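Local structure of 2-methyl-aconitate isomerase (Shewanella oneidensis, 5K87) at residues R278-T281 and P282-A285; N246-N249 and A250-A253. The protein catalyses the cis-trans isomerisation of 2-methyl-aconitate by base-catalysed proton abstraction, a step in propionate breakdown through the 2-methylcitrate cycle. The protein carries 1 engineered substitution. All blocks are in the same frame, centred on the assembly; numbering follows the deposited sequence. Where two conformers were deposited one is given.

Interaction 1: R278-T281 and P282-A285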
# COMPACT_ATOMS: atom_id res chain seq x y z
N ARG A 278 17.43 -14.19 8.12
CA ARG A 278 16.27 -14.84 8.73
C ARG A 278 15.44 -13.77 9.46
O ARG A 278 15.49 -13.65 10.68
CB ARG A 278 16.74 -15.91 9.71
CG ARG A 278 15.64 -16.82 10.26
CD ARG A 278 16.11 -17.55 11.51
NE ARG A 278 15.09 -18.46 12.02
CZ ARG A 278 15.12 -19.78 11.86
NH1 ARG A 278 14.15 -20.54 12.35
NH2 ARG A 278 16.13 -20.34 11.20
N GLN A 279 14.69 -12.99 8.69
CA GLN A 279 13.98 -11.82 9.22
C GLN A 279 12.59 -12.13 9.75
O GLN A 279 12.07 -11.41 10.59
CB GLN A 279 13.88 -10.74 8.15
CG GLN A 279 15.20 -10.03 7.85
CD GLN A 279 15.63 -9.10 8.96
OE1 GLN A 279 14.93 -8.14 9.30
NE2 GLN A 279 16.79 -9.38 9.55
N HIS A 280 11.98 -13.19 9.25
CA HIS A 280 10.57 -13.48 9.48
C HIS A 280 10.34 -14.16 10.82
O HIS A 280 9.35 -13.91 11.49
CB HIS A 280 10.09 -14.33 8.31
CG HIS A 280 8.63 -14.66 8.29
ND1 HIS A 280 7.64 -13.84 8.79
CD2 HIS A 280 8.00 -15.73 7.76
CE1 HIS A 280 6.46 -14.41 8.59
NE2 HIS A 280 6.65 -15.56 7.96
N THR A 281 11.27 -15.01 11.22
CA THR A 281 11.17 -15.69 12.50
C THR A 281 12.54 -15.64 13.18
O THR A 281 13.56 -15.67 12.50
CB THR A 281 10.70 -17.16 12.33
OG1 THR A 281 11.56 -17.83 11.40
CG2 THR A 281 9.29 -17.22 11.79
N PRO A 282 12.57 -15.53 14.51
CA PRO A 282 11.43 -15.32 15.41
C PRO A 282 10.93 -13.89 15.33
O PRO A 282 11.61 -13.00 14.80
CB PRO A 282 12.05 -15.55 16.79
CG PRO A 282 13.47 -15.08 16.63
CD PRO A 282 13.85 -15.54 15.25
N LYS A 283 9.73 -13.67 15.85
CA LYS A 283 9.21 -12.32 16.05
C LYS A 283 9.68 -11.79 17.40
O LYS A 283 10.03 -12.57 18.31
CB LYS A 283 7.68 -12.35 16.02
CG LYS A 283 7.10 -12.91 14.73
CD LYS A 283 7.47 -12.07 13.51
CE LYS A 283 6.77 -12.57 12.25
NZ LYS A 283 7.25 -11.83 11.03
N ILE A 284 9.70 -10.47 17.54
CA ILE A 284 9.96 -9.83 18.83
C ILE A 284 8.80 -8.90 19.19
O ILE A 284 8.23 -8.22 18.33
CB ILE A 284 11.32 -9.09 18.84
CG1 ILE A 284 11.64 -8.54 20.23
CG2 ILE A 284 11.39 -8.02 17.74
CD1 ILE A 284 13.11 -8.18 20.39
N ALA A 285 8.43 -8.91 20.47
CA ALA A 285 7.29 -8.16 20.97
C ALA A 285 7.57 -7.65 22.37
O ALA A 285 8.41 -8.20 23.09
CB ALA A 285 6.04 -9.02 20.97
O HOH W 1 9.77 -10.44 11.73
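In the substrate-binding site of this PrpF-family isomerase, Lys283, the first residue of strand 283-288, folds its side chain back across a cis-proline turn to His280. The peptide between Thr281 and Pro282 is cis, which brings their CA atoms to 2.9 Å and bends the chain sharply just before the strand. Lys283 itself is a substrate-binding residue. Its chain is kinked at chi2 (-62°) and then runs extended, carrying NZ over to the histidine. There NZ donates to His280 ND1 at 3.0 Å, arriving at the ring edge and 19° out of the ring plane. The imidazole is swung out to this position with CG trans to the backbone N (chi1 -176°). A second bond, from NZ to His280 O, is weak: CE lies as near to that oxygen as NZ does, 3.0 Å in each case, so the carbonyl sits beside the end of the chain and not ahead of it. NZ also bonds Ser314 OG, another substrate-binding group, and Met323, a proposed proton donor/acceptor, touches the same side chain. Replacing Lys283 with a methionine would probably leave His280 ND1 without this donor and the imidazole freer to turn, while Ser314 would lose a polar partner. The Pro282 ring packs on Pro225 and Ile227 of strand 225-230 and on Ala263 of helix 249-266, and Thr281 OG1 is tied to Ser106 OG. Arg278, its side chain extended, runs alongside the loop, and NE makes a weak bond of 3.2 Å to Thr281 O. A water also joins loop and lysine: it donates to Gln279 O at 2.7 Å and accepts from Lys283 NZ at 3.0 Å.

Interaction 2: N246-N249 and A250-A253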
# COMPACT_ATOMS: atom_id res chain seq x y z
N ASN A 246 8.61 3.65 14.28
CA ASN A 246 9.00 3.31 12.92
C ASN A 246 9.84 4.35 12.18
O ASN A 246 10.40 4.05 11.14
CB ASN A 246 7.80 2.84 12.10
CG ASN A 246 7.34 1.47 12.52
OD1 ASN A 246 8.04 0.78 13.26
ND2 ASN A 246 6.16 1.07 12.06
N SER A 247 9.94 5.54 12.76
CA SER A 247 10.84 6.57 12.23
C SER A 247 12.10 6.68 13.09
O SER A 247 12.96 7.52 12.82
CB SER A 247 10.13 7.92 12.16
OG SER A 247 9.05 7.91 11.24
N ASP A 248 12.21 5.83 14.10
CA ASP A 248 13.31 5.86 15.06
C ASP A 248 14.30 4.76 14.71
O ASP A 248 14.19 3.62 15.18
CB ASP A 248 12.75 5.67 16.48
CG ASP A 248 13.82 5.79 17.56
OD1 ASP A 248 15.02 5.74 17.25
OD2 ASP A 248 13.43 5.92 18.74
N ASN A 249 15.29 5.11 13.89
CA ASN A 249 16.23 4.11 13.41
C ASN A 249 17.04 3.45 14.52
O ASN A 249 17.37 2.27 14.43
CB ASN A 249 17.15 4.71 12.34
CG ASN A 249 16.39 5.12 11.10
OD1 ASN A 249 15.47 4.42 10.67
ND2 ASN A 249 16.75 6.26 10.52
N ALA A 250 17.32 4.21 15.58
CA ALA A 250 18.04 3.68 16.73
C ALA A 250 17.22 2.57 17.40
O ALA A 250 17.75 1.50 17.72
CB ALA A 250 18.34 4.79 17.73
N ALA A 251 15.93 2.83 17.59
CA ALA A 251 15.05 1.86 18.22
C ALA A 251 14.92 0.59 17.36
O ALA A 251 14.97 -0.53 17.87
CB ALA A 251 13.68 2.48 18.47
N LEU A 252 14.76 0.78 16.06
CA LEU A 252 14.64 -0.37 15.16
C LEU A 252 15.90 -1.23 15.18
O LEU A 252 15.82 -2.46 15.19
CB LEU A 252 14.31 0.09 13.75
CG LEU A 252 12.95 0.79 13.61
CD1 LEU A 252 12.73 1.28 12.18
CD2 LEU A 252 11.82 -0.13 14.04
N ALA A 253 17.07 -0.59 15.20
CA ALA A 253 18.33 -1.32 15.25
C ALA A 253 18.47 -2.09 16.57
O ALA A 253 18.94 -3.23 16.60
CB ALA A 253 19.50 -0.37 15.06
O HOH W 2 16.71 7.29 15.89
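From Asp248 the backbone turns into helix 249-266, with Leu252 N bonded to Asp248 O at 3.0 Å, and Ala253 N to Asn249 O in the next step of the i to i+4 ladder. Asp248 is the N-cap. With CG trans to its own backbone N (chi1 -176°), the carboxylate folds over the first turn, and OD1 accepts from Ala251 N at 3.1 Å. The N-H meets this oxygen from above the carboxylate plane, 72° out of it, and the group lies against Ala251, whose CB is 3.4 Å from Asp248 CG. A water donates to Asp248 OD1 at 2.7 Å and accepts from Ala250 N. Leu252 points its methyls back at the preceding loop: CD1 rests 3.8 Å from Asn246 O, and CD2 lies 4.0 Å from Asn246 OD1, the two side chains crossing at about a right angle. The Asn246 OD1 is held by Leu318 N of strand 317-318. Since Ala251 offers no polar side chain, no reciprocal bond completes a capping box; the capping bond comes from the aspartate side chain alone in this pair, and the carboxylate's negative charge would probably interact favourably with the helix N-terminus.

Helix 249-266 connects the two contacts in sequence: interaction 2 starts it, and interaction 1 follows in the loop beyond its end and on into strand 283-288. Their centres lie 16 Å apart and their nearest atoms about 8 Å, so they do not touch. Interaction 2 is at the surface, where Ser247 meets Ser247 of the second subunit; interaction 1 is buried. The helix also packs on the strand, Ile258 and Arg259 touching Ile284, and Arg259 bonds Arg278 O and Pro282 O in the loop before it. Bound malonate is near both, about 6 Å from the side chain of His280 and about 5 Å from that of Asn246, so interaction 2 too probably borders the substrate region, while interaction 1 holds substrate-binding Lys283.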